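Glutathione peroxidase (PDB 3E0U) probably reduces peroxides, as a thioredoxin-fold member of the glutathione peroxidase family. Local coordinates at residues 99-104 / 111-116; 10-13 / 17-20. All blocks are in the same frame, centred on the assembly; numbering follows the deposited sequence.

Contact 1: 99-104 / 111-116; sequences DVNGSK and FMKATI
Lys113 NZ is gripped by two carbonyl oxygens of the loop 99-104. It donates to Asn101 OD1 at 2.6 Å and to the backbone oxygen Val100 O at 2.7 Å. Each bond lies in the plane of its carbonyl and uses a lone pair, with C=O...N angles of 140° and 136°. The lysine reaches across from helix 107-115. Its CB points toward the loop, and a bend at chi3 (44°) brings the amine within bonding distance of both oxygens, which approach it from adjacent directions. The amide branch of Asn101 crosses the lysine chain at about a right angle, with OD1 turned to the amine. Lys113 CD also comes 3.2 Å from Val100 O, ahead of the oxygen rather than over the peptide. Val100 and Lys113 are buried, so the two oxygens probably offset much of the cost of burying the charge. Asn101 OD1 has a second donor, Ile125 N, which would help fix the rotation of the amide. Glu110 gives the amine a long, weak ion pair. The contact joins the last turns of helix 107-115 to the loop that leads into that helix from strand 60-65, within the thioredoxin-like fold.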
ATOM      1  N   ASP A  99      -9.431   7.125   5.753  1.00 46.29           N
ATOM      2  CA  ASP A  99     -10.060   7.484   4.509  1.00 45.92           C
ATOM      3  C   ASP A  99      -8.869   7.759   3.583  1.00 46.25           C
ATOM      4  O   ASP A  99      -7.829   8.217   4.041  1.00 48.98           O
ATOM      5  CB  ASP A  99     -10.956   8.734   4.691  1.00 47.55           C
ATOM      6  CG  ASP A  99     -12.239   8.452   5.535  1.00 47.82           C
ATOM      7  OD1 ASP A  99     -12.826   7.362   5.409  1.00 49.95           O
ATOM      8  OD2 ASP A  99     -12.694   9.315   6.304  1.00 48.17           O
ATOM      9  N   VAL A 100      -8.993   7.460   2.296  1.00 44.51           N
ATOM     10  CA  VAL A 100      -7.915   7.689   1.348  1.00 43.77           C
ATOM     11  C   VAL A 100      -8.240   8.829   0.404  1.00 44.82           C
ATOM     12  O   VAL A 100      -7.325   9.312  -0.277  1.00 44.78           O
ATOM     13  CB  VAL A 100      -7.518   6.396   0.522  1.00 42.01           C
ATOM     14  CG1 VAL A 100      -7.056   5.293   1.451  1.00 41.45           C
ATOM     15  CG2 VAL A 100      -8.670   5.913  -0.265  1.00 41.96           C
ATOM     16  N   ASN A 101      -9.545   9.190   0.328  1.00 46.64           N
ATOM     17  CA  ASN A 101     -10.096  10.354  -0.439  1.00 46.11           C
ATOM     18  C   ASN A 101     -10.938  11.256   0.444  1.00 45.29           C
ATOM     19  O   ASN A 101     -11.483  10.792   1.420  1.00 43.28           O
ATOM     20  CB  ASN A 101     -11.018   9.933  -1.603  1.00 45.14           C
ATOM     21  CG  ASN A 101     -10.329   9.038  -2.634  1.00 45.30           C
ATOM     22  OD1 ASN A 101      -9.171   9.252  -3.030  1.00 43.61           O
ATOM     23  ND2 ASN A 101     -11.096   8.095  -3.160  1.00 45.78           N
ATOM     24  N   GLY A 102     -11.206  12.485  -0.016  1.00 47.36           N
ATOM     25  CA  GLY A 102     -12.068  13.436   0.720  1.00 47.91           C
ATOM     26  C   GLY A 102     -11.423  14.280   1.820  1.00 50.14           C
ATOM     27  O   GLY A 102     -10.241  14.116   2.133  1.00 51.17           O
ATOM     28  N   SER A 103     -12.193  15.210   2.389  1.00 50.77           N
ATOM     29  CA  SER A 103     -11.722  16.106   3.465  1.00 50.73           C
ATOM     30  C   SER A 103     -11.058  15.431   4.692  1.00 51.05           C
ATOM     31  O   SER A 103     -10.436  16.100   5.531  1.00 49.26           O
ATOM     32  CB  SER A 103     -12.880  16.988   3.944  1.00 51.40           C
ATOM     33  OG  SER A 103     -13.801  16.227   4.720  1.00 51.60           O
ATOM     34  N   LYS A 104     -11.212  14.118   4.836  1.00 52.22           N
ATOM     35  CA  LYS A 104     -10.535  13.445   5.941  1.00 52.86           C
ATOM     36  C   LYS A 104      -9.493  12.394   5.490  1.00 50.10           C
ATOM     37  O   LYS A 104      -9.033  11.608   6.301  1.00 49.40           O
ATOM     38  CB  LYS A 104     -11.543  12.842   6.948  1.00 54.12           C
ATOM     39  CG  LYS A 104     -12.703  13.756   7.300  1.00 56.16           C
ATOM     40  CD  LYS A 104     -13.320  13.448   8.686  1.00 56.81           C
ATOM     41  CE  LYS A 104     -13.379  11.929   8.985  1.00 58.17           C
ATOM     42  NZ  LYS A 104     -14.155  11.633  10.255  1.00 57.04           N
ATOM     43  N   PHE A 111      -0.323  12.714  -0.089  1.00 49.61           N
ATOM     44  CA  PHE A 111       1.072  12.686  -0.620  1.00 48.92           C
ATOM     45  C   PHE A 111       1.295  11.674  -1.802  1.00 48.51           C
ATOM     46  O   PHE A 111       1.738  12.057  -2.905  1.00 47.95           O
ATOM     47  CB  PHE A 111       2.101  12.440   0.536  1.00 50.01           C
ATOM     48  CG  PHE A 111       3.532  12.242   0.035  1.00 50.02           C
ATOM     49  CD1 PHE A 111       4.194  13.267  -0.637  1.00 48.61           C
ATOM     50  CD2 PHE A 111       4.193  11.030   0.220  1.00 47.97           C
ATOM     51  CE1 PHE A 111       5.482  13.064  -1.168  1.00 50.19           C
ATOM     52  CE2 PHE A 111       5.451  10.801  -0.310  1.00 48.14           C
ATOM     53  CZ  PHE A 111       6.112  11.820  -1.010  1.00 50.96           C
ATOM     54  N   MET A 112       0.966  10.396  -1.581  1.00 47.31           N
ATOM     55  CA  MET A 112       1.171   9.378  -2.612  1.00 46.66           C
ATOM     56  C   MET A 112       0.285   9.614  -3.802  1.00 46.22           C
ATOM     57  O   MET A 112       0.692   9.352  -4.908  1.00 48.43           O
ATOM     58  CB  MET A 112       0.919   7.957  -2.095  1.00 47.09           C
ATOM     59  CG  MET A 112       1.660   7.608  -0.812  1.00 46.99           C
ATOM     60  SD  MET A 112       1.644   5.886  -0.343  1.00 47.49           S
ATOM     61  CE  MET A 112      -0.026   5.559   0.151  1.00 43.76           C
ATOM     62  N   LYS A 113      -0.975   9.976  -3.588  1.00 48.40           N
ATOM     63  CA  LYS A 113      -1.896  10.213  -4.724  1.00 46.71           C
ATOM     64  C   LYS A 113      -1.486  11.456  -5.525  1.00 50.08           C
ATOM     65  O   LYS A 113      -1.597  11.482  -6.745  1.00 51.72           O
ATOM     66  CB  LYS A 113      -3.352  10.325  -4.243  1.00 45.40           C
ATOM     67  CG  LYS A 113      -3.899   9.062  -3.516  1.00 42.15           C
ATOM     68  CD  LYS A 113      -5.118   9.426  -2.648  1.00 42.16           C
ATOM     69  CE  LYS A 113      -6.061  10.346  -3.403  1.00 43.77           C
ATOM     70  NZ  LYS A 113      -7.149  10.828  -2.519  1.00 40.63           N
ATOM     71  N   ALA A 114      -1.020  12.492  -4.832  1.00 53.76           N
ATOM     72  CA  ALA A 114      -0.510  13.696  -5.487  1.00 53.85           C
ATOM     73  C   ALA A 114       0.799  13.382  -6.228  1.00 53.51           C
ATOM     74  O   ALA A 114       0.932  13.703  -7.391  1.00 56.02           O
ATOM     75  CB  ALA A 114      -0.335  14.832  -4.464  1.00 55.18           C
ATOM     76  N   THR A 115       1.687  12.594  -5.633  1.00 54.29           N
ATOM     77  CA  THR A 115       2.935  12.232  -6.315  1.00 53.91           C
ATOM     78  C   THR A 115       2.623  11.440  -7.598  1.00 55.00           C
ATOM     79  O   THR A 115       3.142  11.747  -8.646  1.00 53.34           O
ATOM     80  CB  THR A 115       3.895  11.431  -5.381  1.00 53.80           C
ATOM     81  OG1 THR A 115       4.113  12.169  -4.177  1.00 52.30           O
ATOM     82  CG2 THR A 115       5.231  11.186  -6.058  1.00 52.42           C
ATOM     83  N   ILE A 116       1.732  10.447  -7.521  1.00 56.22           N
ATOM     84  CA  ILE A 116       1.345   9.680  -8.713  1.00 54.48           C
ATOM     85  C   ILE A 116      -0.184   9.559  -8.852  1.00 53.64           C
ATOM     86  O   ILE A 116      -0.814   8.797  -8.124  1.00 54.71           O
ATOM     87  CB  ILE A 116       2.013   8.297  -8.703  1.00 54.54           C
ATOM     88  CG1 ILE A 116       3.490   8.466  -8.368  1.00 55.01           C
ATOM     89  CG2 ILE A 116       1.865   7.631 -10.046  1.00 53.09           C
ATOM     90  CD1 ILE A 116       4.077   7.305  -7.674  1.00 54.76           C
TER

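Contact 2: 10-13 / 17-20; sequences VNAA and PYDL
A single beta bridge, Asn11 with Pro17, closes a short turn in the chain ahead of strand 28-33, the first strand of the thioredoxin-type sheet. Three residues separate the two segments. The bridge has one direct hydrogen bond, from Tyr18 N to Val10 O, 2.6 Å long. It is nearly straight, with 163° at the hydrogen, and the donor lies in the carbonyl plane. Pro17 CA makes a CH...O contact of 3.6 Å to the same oxygen, Val10 O. A water extends the pairing. It donates to Tyr18 O at 2.6 Å and accepts a weak bond from Val10 N at 3.1 Å, so it stands in for the second direct bond of the Val10-Tyr18 pair.

The side chains pack around this backbone core. Tyr18 CB touches both Ala12 CB, at 3.9 Å, and Val10 CG1, at 4.2 Å. The tyrosine ring starts here and then leads away, because CG is anti to the backbone N (chi1 178°). Its CD2 still brushes Ala12 CB, which meets the ring obliquely. Asn11 CB points away from Pro17, but its amide end swings back, with CG beside its own backbone N (chi1 -62°). This puts Asn11 OD1 3.1 Å from Pro17 N. No hydrogen bond follows, since the proline nitrogen has no hydrogen. Beyond Tyr18, Asp19 is the centre of an inverse gamma turn, which redirects the chain and is closed by a weak bond from Leu20 N to Tyr18 O.

The turn packs against strand 60-65, an outermost strand of the sheet. Val10 meets Phe64 there, and Tyr18 and Leu20 meet Leu62. Val10 and Tyr18 also touch Met95, and the backbone of Asn11 bonds with Ala96, in the loop running on toward helix 107-115.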
ATOM      1  N   VAL A  10       1.082   7.213  11.384  1.00 48.95           N
ATOM      2  CA  VAL A  10      -0.074   6.362  11.172  1.00 46.24           C
ATOM      3  C   VAL A  10      -0.257   5.389  12.321  1.00 45.70           C
ATOM      4  O   VAL A  10       0.692   5.076  13.030  1.00 47.58           O
ATOM      5  CB  VAL A  10       0.191   5.651   9.802  1.00 46.55           C
ATOM      6  CG1 VAL A  10       0.026   4.170   9.832  1.00 45.99           C
ATOM      7  CG2 VAL A  10      -0.435   6.370   8.703  1.00 41.69           C
ATOM      8  N   ASN A  11      -1.504   5.151  12.712  1.00 48.50           N
ATOM      9  CA  ASN A  11      -1.769   4.051  13.616  1.00 48.32           C
ATOM     10  C   ASN A  11      -1.876   2.704  12.880  1.00 48.03           C
ATOM     11  O   ASN A  11      -2.139   2.660  11.629  1.00 50.08           O
ATOM     12  CB  ASN A  11      -2.996   4.324  14.483  1.00 51.07           C
ATOM     13  CG  ASN A  11      -2.798   5.542  15.358  1.00 51.01           C
ATOM     14  OD1 ASN A  11      -1.743   5.665  15.967  1.00 50.98           O
ATOM     15  ND2 ASN A  11      -3.685   6.526  15.242  1.00 46.82           N
ATOM     16  N   ALA A  12      -1.457   1.675  13.617  1.00 42.76           N
ATOM     17  CA  ALA A  12      -1.499   0.284  13.250  1.00 44.82           C
ATOM     18  C   ALA A  12      -2.873  -0.263  13.635  1.00 47.90           C
ATOM     19  O   ALA A  12      -3.697   0.466  14.163  1.00 49.46           O
ATOM     20  CB  ALA A  12      -0.423  -0.494  14.040  1.00 41.52           C
ATOM     21  N   ALA A  13      -3.108  -1.545  13.384  1.00 48.16           N
ATOM     22  CA  ALA A  13      -4.390  -2.136  13.697  1.00 51.13           C
ATOM     23  C   ALA A  13      -4.708  -2.047  15.193  1.00 52.11           C
ATOM     24  O   ALA A  13      -5.810  -1.618  15.528  1.00 52.16           O
ATOM     25  CB  ALA A  13      -4.490  -3.591  13.201  1.00 48.11           C
ATOM     26  N   PRO A  17       0.330   4.074  17.590  1.00 52.04           N
ATOM     27  CA  PRO A  17       1.204   4.606  16.542  1.00 48.71           C
ATOM     28  C   PRO A  17       2.013   3.501  15.865  1.00 48.05           C
ATOM     29  O   PRO A  17       2.493   2.631  16.524  1.00 50.56           O
ATOM     30  CB  PRO A  17       2.116   5.556  17.300  1.00 47.28           C
ATOM     31  CG  PRO A  17       1.333   5.951  18.496  1.00 48.06           C
ATOM     32  CD  PRO A  17       0.598   4.690  18.898  1.00 49.25           C
ATOM     33  N   TYR A  18       2.146   3.503  14.552  1.00 48.43           N
ATOM     34  CA  TYR A  18       2.925   2.422  13.949  1.00 51.03           C
ATOM     35  C   TYR A  18       4.343   2.897  13.687  1.00 50.79           C
ATOM     36  O   TYR A  18       4.563   4.056  13.310  1.00 53.16           O
ATOM     37  CB  TYR A  18       2.260   1.909  12.644  1.00 49.31           C
ATOM     38  CG  TYR A  18       3.019   0.799  11.888  1.00 47.58           C
ATOM     39  CD1 TYR A  18       3.462   1.013  10.578  1.00 45.98           C
ATOM     40  CD2 TYR A  18       3.224  -0.467  12.454  1.00 45.55           C
ATOM     41  CE1 TYR A  18       4.196   0.036   9.899  1.00 45.35           C
ATOM     42  CE2 TYR A  18       3.902  -1.473  11.755  1.00 42.33           C
ATOM     43  CZ  TYR A  18       4.438  -1.191  10.519  1.00 45.19           C
ATOM     44  OH  TYR A  18       5.078  -2.156   9.784  1.00 45.83           O
ATOM     45  N   ASP A  19       5.304   2.011  13.881  1.00 48.81           N
ATOM     46  CA  ASP A  19       6.686   2.330  13.525  1.00 46.84           C
ATOM     47  C   ASP A  19       6.873   2.194  11.982  1.00 47.40           C
ATOM     48  O   ASP A  19       7.289   1.128  11.469  1.00 50.39           O
ATOM     49  CB  ASP A  19       7.621   1.386  14.280  1.00 46.22           C
ATOM     50  CG  ASP A  19       9.073   1.840  14.251  1.00 47.86           C
ATOM     51  OD1 ASP A  19       9.373   2.983  13.856  1.00 49.37           O
ATOM     52  OD2 ASP A  19       9.934   1.040  14.661  1.00 49.40           O
ATOM     53  N   LEU A  20       6.542   3.252  11.246  1.00 42.24           N
ATOM     54  CA  LEU A  20       6.724   3.259   9.838  1.00 40.63           C
ATOM     55  C   LEU A  20       8.197   3.242   9.393  1.00 41.00           C
ATOM     56  O   LEU A  20       8.562   2.602   8.387  1.00 40.73           O
ATOM     57  CB  LEU A  20       5.976   4.470   9.252  1.00 41.76           C
ATOM     58  CG  LEU A  20       5.685   4.522   7.752  1.00 43.32           C
ATOM     59  CD1 LEU A  20       5.001   3.245   7.272  1.00 42.39           C
ATOM     60  CD2 LEU A  20       4.877   5.786   7.362  1.00 41.46           C
TER
HETATM   61  O   HOH W   1       3.781   5.722  11.472  1.00 30.03           O

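Contact 2 closes before contact 1 opens along the chain. Their centres are about 18 Å apart, and their nearest atoms about 8 Å, so they do not touch. His106, between the two segments of contact 1, relates them: Val10 of contact 2 packs on it, and its backbone bonds with Asp99 in the loop of contact 1. They meet different strands of the sheet. The 10-13/17-20 turn packs on outer strand 60-65, whereas Met112 of segment 111-116 packs on strand 131-134 and on Pro140 of outer strand 140-144. Contact 1 is buried and contact 2 lies at the surface. Both are away from Cys37, the predicted active-site residue.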